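3-deoxy-manno-octulosonate cytidylyltransferase (PDB 1GQC) catalyses the coupling of the eight-carbon sugar acid Kdo to CMP, using CTP and releasing diphosphate, to give the activated sugar CMP-Kdo. Local coordinates at residues 139-144 / 167-172; 151-156 / 200-205; 105-110 / 173-178. All blocks are in the same frame, centred on the assembly; numbering follows the deposited sequence.

Contact 1: 139-144 / 167-172. With CMK (cytidine 5'-monophosphate 3-deoxy-beta-D-gulo-oct-2-ulo-pyranosonic acid), chain D.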
loop_
_atom_site.group_PDB
_atom_site.type_symbol
_atom_site.label_atom_id
_atom_site.label_comp_id
_atom_site.label_asym_id
_atom_site.label_seq_id
_atom_site.Cartn_x
_atom_site.Cartn_y
_atom_site.Cartn_z
ATOM N N THR A 139 1.428 3.671 16.699
ATOM C CA THR A 139 0.071 3.777 16.191
ATOM C C THR A 139 0.166 3.397 14.726
ATOM O O THR A 139 0.878 4.056 13.967
ATOM C CB THR A 139 -0.470 5.220 16.321
ATOM O OG1 THR A 139 -0.643 5.547 17.706
ATOM C CG2 THR A 139 -1.786 5.355 15.616
ATOM N N VAL A 140 -0.520 2.324 14.331
ATOM C CA VAL A 140 -0.481 1.874 12.943
ATOM C C VAL A 140 -1.443 2.688 12.072
ATOM O O VAL A 140 -2.549 3.023 12.495
ATOM C CB VAL A 140 -0.832 0.356 12.820
ATOM C CG1 VAL A 140 -0.559 -0.139 11.388
ATOM C CG2 VAL A 140 -0.018 -0.458 13.809
ATOM N N LYS A 141 -1.013 3.018 10.862
ATOM C CA LYS A 141 -1.856 3.774 9.946
ATOM C C LYS A 141 -2.362 2.893 8.805
ATOM O O LYS A 141 -1.718 1.910 8.428
ATOM C CB LYS A 141 -1.078 4.955 9.338
ATOM C CG LYS A 141 -1.006 6.215 10.196
ATOM C CD LYS A 141 -0.249 5.984 11.485
ATOM C CE LYS A 141 1.215 5.741 11.209
ATOM N NZ LYS A 141 1.970 5.797 12.469
ATOM N N VAL A 142 -3.512 3.241 8.246
ATOM C CA VAL A 142 -4.023 2.485 7.123
ATOM C C VAL A 142 -4.482 3.463 6.043
ATOM O O VAL A 142 -4.966 4.560 6.375
ATOM C CB VAL A 142 -5.199 1.540 7.553
ATOM C CG1 VAL A 142 -6.409 2.343 7.959
ATOM C CG2 VAL A 142 -5.554 0.602 6.413
ATOM N N VAL A 143 -4.293 3.090 4.766
ATOM C CA VAL A 143 -4.722 3.921 3.627
ATOM C C VAL A 143 -5.646 3.068 2.750
ATOM O O VAL A 143 -5.281 1.952 2.354
ATOM C CB VAL A 143 -3.504 4.436 2.833
ATOM C CG1 VAL A 143 -3.932 4.937 1.460
ATOM C CG2 VAL A 143 -2.815 5.570 3.637
ATOM N N VAL A 144 -6.851 3.576 2.458
ATOM C CA VAL A 144 -7.834 2.784 1.694
ATOM C C VAL A 144 -8.288 3.297 0.334
ATOM O O VAL A 144 -7.904 4.386 -0.082
ATOM C CB VAL A 144 -9.091 2.536 2.551
ATOM C CG1 VAL A 144 -8.698 1.843 3.870
ATOM C CG2 VAL A 144 -9.814 3.857 2.840
ATOM N N ALA A 167 -3.756 15.844 3.544
ATOM C CA ALA A 167 -3.545 14.570 4.179
ATOM C C ALA A 167 -4.584 14.305 5.269
ATOM O O ALA A 167 -4.796 15.127 6.177
ATOM C CB ALA A 167 -2.146 14.534 4.757
ATOM N N ARG A 168 -5.258 13.167 5.154
ATOM C CA ARG A 168 -6.245 12.740 6.145
ATOM C C ARG A 168 -5.713 11.405 6.658
ATOM O O ARG A 168 -5.357 10.536 5.872
ATOM C CB ARG A 168 -7.625 12.548 5.513
ATOM C CG ARG A 168 -8.555 13.748 5.635
ATOM C CD ARG A 168 -10.017 13.318 5.408
ATOM N NE ARG A 168 -10.407 12.173 6.244
ATOM C CZ ARG A 168 -11.650 11.695 6.360
ATOM N NH1 ARG A 168 -12.648 12.265 5.689
ATOM N NH2 ARG A 168 -11.898 10.650 7.153
ATOM N N TYR A 169 -5.638 11.249 7.972
ATOM C CA TYR A 169 -5.117 10.020 8.548
ATOM C C TYR A 169 -6.142 9.081 9.182
ATOM O O TYR A 169 -7.090 9.501 9.857
ATOM C CB TYR A 169 -4.014 10.370 9.558
ATOM C CG TYR A 169 -2.801 10.957 8.877
ATOM C CD1 TYR A 169 -1.862 10.125 8.253
ATOM C CD2 TYR A 169 -2.642 12.347 8.754
ATOM C CE1 TYR A 169 -0.803 10.650 7.517
ATOM C CE2 TYR A 169 -1.583 12.890 8.023
ATOM C CZ TYR A 169 -0.665 12.033 7.401
ATOM O OH TYR A 169 0.365 12.546 6.638
ATOM N N LEU A 170 -5.953 7.793 8.925
ATOM C CA LEU A 170 -6.810 6.753 9.485
ATOM C C LEU A 170 -5.946 5.840 10.348
ATOM O O LEU A 170 -4.936 5.280 9.885
ATOM C CB LEU A 170 -7.466 5.915 8.380
ATOM C CG LEU A 170 -8.562 6.594 7.563
ATOM C CD1 LEU A 170 -9.106 5.624 6.512
ATOM C CD2 LEU A 170 -9.663 7.078 8.494
ATOM N N LYS A 171 -6.317 5.702 11.614
ATOM C CA LYS A 171 -5.568 4.825 12.503
ATOM C C LYS A 171 -6.163 3.415 12.425
ATOM O O LYS A 171 -7.379 3.254 12.348
ATOM C CB LYS A 171 -5.623 5.320 13.945
ATOM C CG LYS A 171 -5.458 4.187 14.954
ATOM C CD LYS A 171 -5.404 4.669 16.393
ATOM C CE LYS A 171 -5.257 3.473 17.344
ATOM N NZ LYS A 171 -5.078 3.844 18.779
ATOM N N HIS A 172 -5.307 2.398 12.439
ATOM C CA HIS A 172 -5.798 1.037 12.363
ATOM C C HIS A 172 -6.119 0.494 13.745
ATOM O O HIS A 172 -5.272 0.480 14.648
ATOM C CB HIS A 172 -4.774 0.091 11.735
ATOM C CG HIS A 172 -5.216 -1.347 11.707
ATOM N ND1 HIS A 172 -4.334 -2.403 11.814
ATOM C CD2 HIS A 172 -6.446 -1.901 11.565
ATOM C CE1 HIS A 172 -5.001 -3.544 11.741
ATOM N NE2 HIS A 172 -6.285 -3.268 11.589
HETATM N N1C CMK D . 0.380 -11.899 20.622
HETATM C C2C CMK D . 0.422 -13.262 20.677
HETATM N N3C CMK D . 1.652 -13.960 20.317
HETATM C C4C CMK D . 2.727 -13.334 19.943
HETATM C C5C CMK D . 2.658 -11.847 19.893
HETATM C C6C CMK D . 1.514 -11.208 20.225
HETATM O O2C CMK D . -0.527 -13.949 21.012
HETATM N N4C CMK D . 3.831 -13.960 19.618
HETATM C "C1'" CMK D . -0.864 -11.185 20.972
HETATM C "C2'" CMK D . -0.695 -10.037 21.994
HETATM O "O2'" CMK D . -0.620 -10.572 23.328
HETATM C "C3'" CMK D . -1.921 -9.151 21.733
HETATM C "C4'" CMK D . -2.245 -9.440 20.248
HETATM O "O4'" CMK D . -1.447 -10.545 19.846
HETATM O "O3'" CMK D . -3.060 -9.554 22.534
HETATM C "C5'" CMK D . -1.954 -8.283 19.272
HETATM O "O5'" CMK D . -0.658 -7.731 19.441
HETATM P PA CMK D . -0.122 -6.237 19.574
HETATM O O1A CMK D . -0.548 -5.567 20.846
HETATM O O2A CMK D . 1.373 -6.260 19.527
HETATM O O6 CMK D . -1.357 -4.588 16.254
HETATM C C2 CMK D . -0.251 -5.170 17.004
HETATM O O2 CMK D . -0.662 -5.372 18.355
HETATM C C3 CMK D . 0.211 -6.515 16.343
HETATM C C4 CMK D . 0.572 -6.261 14.853
HETATM O O4 CMK D . 1.003 -7.495 14.268
HETATM C C5 CMK D . -0.697 -5.677 14.119
HETATM C C6 CMK D . -1.087 -4.330 14.835
HETATM C C7 CMK D . -2.335 -3.682 14.186
HETATM C C1 CMK D . 0.887 -4.127 17.188
HETATM O O1X CMK D . 0.553 -3.013 17.817
HETATM O O1Y CMK D . 2.031 -4.293 16.809
HETATM O O5 CMK D . -1.810 -6.598 14.196
HETATM C C8 CMK D . -3.044 -2.676 15.155
HETATM O O8 CMK D . -2.064 -1.797 15.717
HETATM O O7 CMK D . -1.912 -2.986 13.002
HETATM O O HOH W 1 -2.599 0.961 15.833
HETATM O O HOH W 2 -3.990 6.754 7.457
HETATM O O HOH W 3 -5.455 7.841 5.501
#
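Leu170 lies across Val142 at an oblique angle, its CB resting 3.7 Å from Val142 CG1. Further out on Leu170, CD1 meets Val144 CG2 nearly at a right angle, so this one leucine spans two valines of the facing segment. Two backbone bonds tie the antiparallel chains: His172 N to Val140 O at 2.8 Å, almost straight at 174°, and Val142 N to Leu170 O at 3.0 Å. Beyond the second, a water accepts from Leu170 N and lies close to Val142 O. The extended Lys171 side chain passes Thr139 CG2 with its CD 3.8 Å away. At the sugar end, His172 CG stands anti to the backbone N (chi1 177°), which carries the imidazole past Val140 to the bound CMK; ND1 shares a hydrogen bond with O7 at 2.8 Å, while NE2 bonds Thr124 OG1. A second water joins Val140 N and His172 O to O8 of the sugar. A leucine at His172 would probably leave both O7 and the Thr124 hydroxyl without this shared partner. Strand 150-154 pairs with strand 141-144 on its other edge, strand 122-129 pairs antiparallel with strand 169-179, and Phe153 and Tyr176 bring their rings against the imidazole; Val143 packs on Tyr152 of the second subunit.

Contact 2: 151-156 / 200-205. With CMK (cytidine 5'-monophosphate 3-deoxy-beta-D-gulo-oct-2-ulo-pyranosonic acid), chain D.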
loop_
_atom_site.group_PDB
_atom_site.type_symbol
_atom_site.label_atom_id
_atom_site.label_comp_id
_atom_site.label_asym_id
_atom_site.label_seq_id
_atom_site.Cartn_x
_atom_site.Cartn_y
_atom_site.Cartn_z
ATOM N N LEU A 151 -5.309 -0.416 1.064
ATOM C CA LEU A 151 -4.259 -0.363 0.034
ATOM C C LEU A 151 -2.942 -0.830 0.665
ATOM O O LEU A 151 -2.186 -1.617 0.081
ATOM C CB LEU A 151 -4.080 1.065 -0.515
ATOM C CG LEU A 151 -5.223 1.568 -1.388
ATOM C CD1 LEU A 151 -4.924 2.990 -1.882
ATOM C CD2 LEU A 151 -5.409 0.597 -2.558
ATOM N N TYR A 152 -2.672 -0.326 1.863
ATOM C CA TYR A 152 -1.477 -0.692 2.614
ATOM C C TYR A 152 -1.572 -0.250 4.085
ATOM O O TYR A 152 -2.295 0.704 4.434
ATOM C CB TYR A 152 -0.203 -0.071 1.980
ATOM C CG TYR A 152 1.104 -0.479 2.680
ATOM C CD1 TYR A 152 1.486 -1.817 2.748
ATOM C CD2 TYR A 152 1.936 0.470 3.292
ATOM C CE1 TYR A 152 2.656 -2.206 3.402
ATOM C CE2 TYR A 152 3.112 0.087 3.957
ATOM C CZ TYR A 152 3.459 -1.253 4.005
ATOM O OH TYR A 152 4.604 -1.670 4.645
ATOM N N PHE A 153 -0.839 -0.948 4.951
ATOM C CA PHE A 153 -0.795 -0.629 6.389
ATOM C C PHE A 153 0.669 -0.304 6.724
ATOM O O PHE A 153 1.560 -0.919 6.144
ATOM C CB PHE A 153 -1.185 -1.839 7.267
ATOM C CG PHE A 153 -2.639 -2.265 7.174
ATOM C CD1 PHE A 153 -3.061 -3.152 6.189
ATOM C CD2 PHE A 153 -3.575 -1.834 8.139
ATOM C CE1 PHE A 153 -4.394 -3.623 6.156
ATOM C CE2 PHE A 153 -4.900 -2.296 8.110
ATOM C CZ PHE A 153 -5.305 -3.200 7.109
ATOM N N SER A 154 0.927 0.600 7.682
ATOM C CA SER A 154 2.312 0.954 8.044
ATOM C C SER A 154 2.491 1.717 9.343
ATOM O O SER A 154 1.572 2.377 9.812
ATOM C CB SER A 154 2.979 1.788 6.938
ATOM O OG SER A 154 4.269 2.242 7.337
ATOM N N ARG A 155 3.689 1.625 9.920
ATOM C CA ARG A 155 3.995 2.341 11.152
ATOM C C ARG A 155 4.480 3.712 10.732
ATOM O O ARG A 155 4.579 4.640 11.536
ATOM C CB ARG A 155 5.064 1.605 11.964
ATOM C CG ARG A 155 4.562 0.289 12.543
ATOM C CD ARG A 155 5.521 -0.321 13.524
ATOM N NE ARG A 155 4.995 -1.555 14.109
ATOM C CZ ARG A 155 4.210 -1.618 15.186
ATOM N NH1 ARG A 155 3.831 -0.525 15.826
ATOM N NH2 ARG A 155 3.819 -2.789 15.641
ATOM N N SER A 156 4.760 3.833 9.442
ATOM C CA SER A 156 5.215 5.079 8.874
ATOM C C SER A 156 3.981 5.941 8.603
ATOM O O SER A 156 2.932 5.403 8.234
ATOM C CB SER A 156 5.946 4.798 7.577
ATOM O OG SER A 156 6.312 6.019 6.997
ATOM N N LEU A 200 4.084 -6.284 11.463
ATOM C CA LEU A 200 2.638 -6.170 11.351
ATOM C C LEU A 200 2.171 -7.463 10.720
ATOM O O LEU A 200 2.360 -7.681 9.525
ATOM C CB LEU A 200 2.249 -4.965 10.468
ATOM C CG LEU A 200 2.597 -3.599 11.081
ATOM C CD1 LEU A 200 2.109 -2.464 10.181
ATOM C CD2 LEU A 200 1.970 -3.513 12.463
ATOM N N GLU A 201 1.567 -8.316 11.533
ATOM C CA GLU A 201 1.087 -9.614 11.066
ATOM C C GLU A 201 0.157 -9.559 9.847
ATOM O O GLU A 201 0.323 -10.368 8.920
ATOM C CB GLU A 201 0.417 -10.373 12.223
ATOM C CG GLU A 201 -0.856 -9.728 12.730
ATOM C CD GLU A 201 -1.144 -10.070 14.177
ATOM O OE1 GLU A 201 -1.547 -11.220 14.498
ATOM O OE2 GLU A 201 -0.962 -9.165 15.003
ATOM N N GLN A 202 -0.800 -8.624 9.836
ATOM C CA GLN A 202 -1.744 -8.490 8.714
ATOM C C GLN A 202 -1.047 -8.313 7.341
ATOM O O GLN A 202 -1.664 -8.518 6.281
ATOM C CB GLN A 202 -2.703 -7.300 8.938
ATOM C CG GLN A 202 -2.034 -5.911 8.926
ATOM C CD GLN A 202 -1.460 -5.515 10.278
ATOM O OE1 GLN A 202 -0.742 -6.296 10.909
ATOM N NE2 GLN A 202 -1.772 -4.289 10.732
ATOM N N LEU A 203 0.232 -7.937 7.355
ATOM C CA LEU A 203 0.937 -7.746 6.102
ATOM C C LEU A 203 1.233 -9.101 5.425
ATOM O O LEU A 203 1.564 -9.150 4.232
ATOM C CB LEU A 203 2.208 -6.889 6.318
ATOM C CG LEU A 203 1.982 -5.402 6.716
ATOM C CD1 LEU A 203 3.332 -4.699 6.928
ATOM C CD2 LEU A 203 1.172 -4.643 5.644
ATOM N N ARG A 204 1.083 -10.202 6.162
ATOM C CA ARG A 204 1.312 -11.498 5.546
ATOM C C ARG A 204 0.136 -11.773 4.612
ATOM O O ARG A 204 0.288 -12.454 3.599
ATOM C CB ARG A 204 1.420 -12.622 6.577
ATOM C CG ARG A 204 2.146 -13.860 6.034
ATOM C CD ARG A 204 2.162 -15.033 7.000
ATOM N NE ARG A 204 2.756 -14.662 8.278
ATOM C CZ ARG A 204 2.651 -15.370 9.394
ATOM N NH1 ARG A 204 1.977 -16.512 9.419
ATOM N NH2 ARG A 204 3.197 -14.911 10.502
ATOM N N LEU A 205 -1.031 -11.223 4.938
ATOM C CA LEU A 205 -2.224 -11.407 4.102
ATOM C C LEU A 205 -2.153 -10.604 2.804
ATOM O O LEU A 205 -2.527 -11.075 1.726
ATOM C CB LEU A 205 -3.492 -10.985 4.865
ATOM C CG LEU A 205 -3.908 -11.719 6.141
ATOM C CD1 LEU A 205 -5.111 -11.006 6.739
ATOM C CD2 LEU A 205 -4.252 -13.171 5.848
HETATM N N1C CMK D . 0.380 -11.899 20.622
HETATM C C2C CMK D . 0.422 -13.262 20.677
HETATM N N3C CMK D . 1.652 -13.960 20.317
HETATM C C4C CMK D . 2.727 -13.334 19.943
HETATM C C5C CMK D . 2.658 -11.847 19.893
HETATM C C6C CMK D . 1.514 -11.208 20.225
HETATM O O2C CMK D . -0.527 -13.949 21.012
HETATM N N4C CMK D . 3.831 -13.960 19.618
HETATM C "C1'" CMK D . -0.864 -11.185 20.972
HETATM C "C2'" CMK D . -0.695 -10.037 21.994
HETATM O "O2'" CMK D . -0.620 -10.572 23.328
HETATM C "C3'" CMK D . -1.921 -9.151 21.733
HETATM C "C4'" CMK D . -2.245 -9.440 20.248
HETATM O "O4'" CMK D . -1.447 -10.545 19.846
HETATM O "O3'" CMK D . -3.060 -9.554 22.534
HETATM C "C5'" CMK D . -1.954 -8.283 19.272
HETATM O "O5'" CMK D . -0.658 -7.731 19.441
HETATM P PA CMK D . -0.122 -6.237 19.574
HETATM O O1A CMK D . -0.548 -5.567 20.846
HETATM O O2A CMK D . 1.373 -6.260 19.527
HETATM O O6 CMK D . -1.357 -4.588 16.254
HETATM C C2 CMK D . -0.251 -5.170 17.004
HETATM O O2 CMK D . -0.662 -5.372 18.355
HETATM C C3 CMK D . 0.211 -6.515 16.343
HETATM C C4 CMK D . 0.572 -6.261 14.853
HETATM O O4 CMK D . 1.003 -7.495 14.268
HETATM C C5 CMK D . -0.697 -5.677 14.119
HETATM C C6 CMK D . -1.087 -4.330 14.835
HETATM C C7 CMK D . -2.335 -3.682 14.186
HETATM C C1 CMK D . 0.887 -4.127 17.188
HETATM O O1X CMK D . 0.553 -3.013 17.817
HETATM O O1Y CMK D . 2.031 -4.293 16.809
HETATM O O5 CMK D . -1.810 -6.598 14.196
HETATM C C8 CMK D . -3.044 -2.676 15.155
HETATM O O8 CMK D . -2.064 -1.797 15.717
HETATM O O7 CMK D . -1.912 -2.986 13.002
#
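Leu200, Phe153 and Leu203 carry this contact, joining strand 152-154 to a type I turn, Leu200 to Leu203, that leads into a helix. Leu200 splits its two methyls: CD1 lies over the strand backbone, 4.0 Å from Ser154 CA, while CD2 sits over one face of the Arg155 guanidinium, 3.7 Å from NH2. Phe153 points its side chain at the turn, and Gln202 CG sits over one ring face, toward its rim, in a CH-pi contact, 4.1 Å from the centroid and 15° off the ring normal. CG reaches the ring because it stands between the backbone N and the carbonyl carbon (chi1 66°); the bend at chi2 then turns the amide toward the bound CMK, where NE2 donates to O7 at 2.6 Å. Leu203 CD2 lies against the Tyr152 ring, 3.6 Å from CE1, and beside Phe153 CB. The hydroxyl of Tyr152 is taken up by Glu198, and Arg155 NH1 by the carbonyl of Pro137. Glu201, meanwhile, takes the sugar hydroxyls O4 and O5 on OE2 and gives its backbone N to O4 at 2.9 Å. Arg155 NH2 meets the sugar carboxylate oxygen O1Y in the guanidinium plane, through a weak bond. Apolar packing therefore holds strand and turn together, while Gln202, Glu201 and Arg155 NH2 turn polar groups to the sugar, consistent with a Kdo site whose polar grip is carried by an apolar strand-turn junction.

Contact 3: 105-110 / 173-178. With CMK (cytidine 5'-monophosphate 3-deoxy-beta-D-gulo-oct-2-ulo-pyranosonic acid), chain D.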
loop_
_atom_site.group_PDB
_atom_site.type_symbol
_atom_site.label_atom_id
_atom_site.label_comp_id
_atom_site.label_asym_id
_atom_site.label_seq_id
_atom_site.Cartn_x
_atom_site.Cartn_y
_atom_site.Cartn_z
ATOM N N ARG A 105 -20.521 -2.625 20.027
ATOM C CA ARG A 105 -21.168 -2.194 18.797
ATOM C C ARG A 105 -20.199 -2.164 17.609
ATOM O O ARG A 105 -20.596 -2.465 16.469
ATOM C CB ARG A 105 -21.826 -0.827 19.005
ATOM C CG ARG A 105 -23.306 -0.779 18.602
ATOM C CD ARG A 105 -24.072 -2.064 18.999
ATOM N NE ARG A 105 -23.941 -2.418 20.415
ATOM C CZ ARG A 105 -24.459 -3.513 20.974
ATOM N NH1 ARG A 105 -25.155 -4.377 20.246
ATOM N NH2 ARG A 105 -24.272 -3.753 22.267
ATOM N N ASP A 106 -18.931 -1.835 17.865
ATOM C CA ASP A 106 -17.955 -1.794 16.780
ATOM C C ASP A 106 -17.668 -3.206 16.273
ATOM O O ASP A 106 -17.527 -3.422 15.063
ATOM C CB ASP A 106 -16.651 -1.111 17.214
ATOM C CG ASP A 106 -16.828 0.376 17.515
ATOM O OD1 ASP A 106 -17.732 1.029 16.944
ATOM O OD2 ASP A 106 -16.041 0.895 18.325
ATOM N N VAL A 107 -17.595 -4.172 17.188
ATOM C CA VAL A 107 -17.353 -5.545 16.778
ATOM C C VAL A 107 -18.531 -6.089 15.965
ATOM O O VAL A 107 -18.346 -6.945 15.094
ATOM C CB VAL A 107 -17.091 -6.478 17.985
ATOM C CG1 VAL A 107 -16.680 -7.857 17.489
ATOM C CG2 VAL A 107 -15.993 -5.900 18.861
ATOM N N GLU A 108 -19.742 -5.606 16.236
ATOM C CA GLU A 108 -20.913 -6.067 15.481
ATOM C C GLU A 108 -20.860 -5.484 14.071
ATOM O O GLU A 108 -21.271 -6.139 13.121
ATOM C CB GLU A 108 -22.207 -5.645 16.163
ATOM C CG GLU A 108 -22.230 -5.972 17.641
ATOM C CD GLU A 108 -23.595 -5.743 18.263
ATOM O OE1 GLU A 108 -24.296 -4.824 17.793
ATOM O OE2 GLU A 108 -23.954 -6.461 19.220
ATOM N N THR A 109 -20.361 -4.255 13.942
ATOM C CA THR A 109 -20.222 -3.625 12.634
ATOM C C THR A 109 -19.284 -4.508 11.797
ATOM O O THR A 109 -19.545 -4.794 10.630
ATOM C CB THR A 109 -19.592 -2.213 12.759
ATOM O OG1 THR A 109 -20.483 -1.361 13.483
ATOM C CG2 THR A 109 -19.334 -1.608 11.399
ATOM N N LEU A 110 -18.190 -4.929 12.422
ATOM C CA LEU A 110 -17.178 -5.787 11.809
ATOM C C LEU A 110 -17.808 -7.083 11.320
ATOM O O LEU A 110 -17.565 -7.505 10.188
ATOM C CB LEU A 110 -16.108 -6.112 12.849
ATOM C CG LEU A 110 -14.746 -6.622 12.419
ATOM C CD1 LEU A 110 -14.022 -5.486 11.700
ATOM C CD2 LEU A 110 -13.950 -7.071 13.637
ATOM N N VAL A 173 -7.352 0.045 13.915
ATOM C CA VAL A 173 -7.758 -0.549 15.168
ATOM C C VAL A 173 -7.521 -2.044 14.991
ATOM O O VAL A 173 -8.159 -2.689 14.150
ATOM C CB VAL A 173 -9.233 -0.273 15.456
ATOM C CG1 VAL A 173 -9.673 -1.032 16.698
ATOM C CG2 VAL A 173 -9.438 1.224 15.654
ATOM N N GLY A 174 -6.596 -2.585 15.783
ATOM C CA GLY A 174 -6.213 -3.987 15.684
ATOM C C GLY A 174 -7.196 -5.110 15.956
ATOM O O GLY A 174 -6.864 -6.065 16.652
ATOM N N ILE A 175 -8.400 -5.024 15.415
ATOM C CA ILE A 175 -9.387 -6.080 15.613
ATOM C C ILE A 175 -9.562 -6.714 14.253
ATOM O O ILE A 175 -9.636 -6.001 13.254
ATOM C CB ILE A 175 -10.748 -5.537 16.037
ATOM C CG1 ILE A 175 -10.616 -4.783 17.351
ATOM C CG2 ILE A 175 -11.745 -6.676 16.156
ATOM C CD1 ILE A 175 -11.934 -4.252 17.882
ATOM N N TYR A 176 -9.624 -8.041 14.201
ATOM C CA TYR A 176 -9.794 -8.699 12.924
ATOM C C TYR A 176 -10.901 -9.756 12.920
ATOM O O TYR A 176 -11.180 -10.421 13.925
ATOM C CB TYR A 176 -8.500 -9.384 12.472
ATOM C CG TYR A 176 -7.265 -8.521 12.354
ATOM C CD1 TYR A 176 -6.318 -8.494 13.375
ATOM C CD2 TYR A 176 -6.979 -7.832 11.174
ATOM C CE1 TYR A 176 -5.111 -7.826 13.226
ATOM C CE2 TYR A 176 -5.775 -7.156 11.009
ATOM C CZ TYR A 176 -4.838 -7.158 12.039
ATOM O OH TYR A 176 -3.621 -6.525 11.897
ATOM N N ALA A 177 -11.517 -9.907 11.759
ATOM C CA ALA A 177 -12.534 -10.913 11.547
ATOM C C ALA A 177 -12.046 -11.648 10.305
ATOM O O ALA A 177 -11.730 -11.001 9.296
ATOM C CB ALA A 177 -13.856 -10.265 11.278
ATOM N N TYR A 178 -11.951 -12.980 10.378
ATOM C CA TYR A 178 -11.512 -13.746 9.217
ATOM C C TYR A 178 -12.418 -14.941 8.902
ATOM O O TYR A 178 -12.999 -15.564 9.787
ATOM C CB TYR A 178 -10.090 -14.305 9.375
ATOM C CG TYR A 178 -9.162 -13.681 10.395
ATOM C CD1 TYR A 178 -7.927 -13.148 10.006
ATOM C CD2 TYR A 178 -9.447 -13.742 11.757
ATOM C CE1 TYR A 178 -7.007 -12.705 10.942
ATOM C CE2 TYR A 178 -8.534 -13.304 12.709
ATOM C CZ TYR A 178 -7.315 -12.786 12.296
ATOM O OH TYR A 178 -6.413 -12.353 13.240
HETATM N N1C CMK D . 0.380 -11.899 20.622
HETATM C C2C CMK D . 0.422 -13.262 20.677
HETATM N N3C CMK D . 1.652 -13.960 20.317
HETATM C C4C CMK D . 2.727 -13.334 19.943
HETATM C C5C CMK D . 2.658 -11.847 19.893
HETATM C C6C CMK D . 1.514 -11.208 20.225
HETATM O O2C CMK D . -0.527 -13.949 21.012
HETATM N N4C CMK D . 3.831 -13.960 19.618
HETATM C "C1'" CMK D . -0.864 -11.185 20.972
HETATM C "C2'" CMK D . -0.695 -10.037 21.994
HETATM O "O2'" CMK D . -0.620 -10.572 23.328
HETATM C "C3'" CMK D . -1.921 -9.151 21.733
HETATM C "C4'" CMK D . -2.245 -9.440 20.248
HETATM O "O4'" CMK D . -1.447 -10.545 19.846
HETATM O "O3'" CMK D . -3.060 -9.554 22.534
HETATM C "C5'" CMK D . -1.954 -8.283 19.272
HETATM O "O5'" CMK D . -0.658 -7.731 19.441
HETATM P PA CMK D . -0.122 -6.237 19.574
HETATM O O1A CMK D . -0.548 -5.567 20.846
HETATM O O2A CMK D . 1.373 -6.260 19.527
HETATM O O6 CMK D . -1.357 -4.588 16.254
HETATM C C2 CMK D . -0.251 -5.170 17.004
HETATM O O2 CMK D . -0.662 -5.372 18.355
HETATM C C3 CMK D . 0.211 -6.515 16.343
HETATM C C4 CMK D . 0.572 -6.261 14.853
HETATM O O4 CMK D . 1.003 -7.495 14.268
HETATM C C5 CMK D . -0.697 -5.677 14.119
HETATM C C6 CMK D . -1.087 -4.330 14.835
HETATM C C7 CMK D . -2.335 -3.682 14.186
HETATM C C1 CMK D . 0.887 -4.127 17.188
HETATM O O1X CMK D . 0.553 -3.013 17.817
HETATM O O1Y CMK D . 2.031 -4.293 16.809
HETATM O O5 CMK D . -1.810 -6.598 14.196
HETATM C C8 CMK D . -3.044 -2.676 15.155
HETATM O O8 CMK D . -2.064 -1.797 15.717
HETATM O O7 CMK D . -1.912 -2.986 13.002
#
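The axes of helix segment 105-110 and strand segment 173-178 approach to 9.4 Å, their directions 37° apart, and the CA atoms of Leu110 and Ala177 stand 6.9 Å from each other. Leu110 does most of the work. With chi1 at -162°, it swings CG out opposite its own amide nitrogen, toward the strand; CD2 meets Ile175 CG2, and CG lies 3.9 Å from Ala177 CB. The small alanine lets the leucine settle near the strand backbone. One turn earlier, Val107 CG2 reaches Ile175 CD1 more loosely, at 4.5 Å. The other side of the strand faces the ligand: Tyr176 turns away from the helix, its ring edge directed at O5 of the bound CMK, although the placing of its hydroxyl is doubtful. Gly174, centre of an inverse gamma turn, has its CA 3.5 Å from C8 of the sugar, where a side chain would probably run into the ligand. In this GT-A-type, Rossmann-like fold the helix thus packs on one face of the central sheet and the ligand on the other, with strand 169-179 running between strands 91-94 and 122-129, and Leu125 of the latter touching both Leu110 and Ile175.

All three contacts border the CMK site; contacts 1 and 3 share strand 169-179, while contact 2 meets it through Gln202, which touches His172 and Tyr176. Contacts 1 and 2 are the close pair, centres about 11 Å apart, joined where strands 141-144 and 150-154 pair; Lys141 N lies 2.9 Å from Ser154 O. They also share O7 of the sugar, reached from one by His172 and from the other by Gln202, and both touch the second subunit. Contact 3 stands about 16 Å from the centre of contact 1 and about 17 Å from that of contact 2, backing the sheet beneath the ligand.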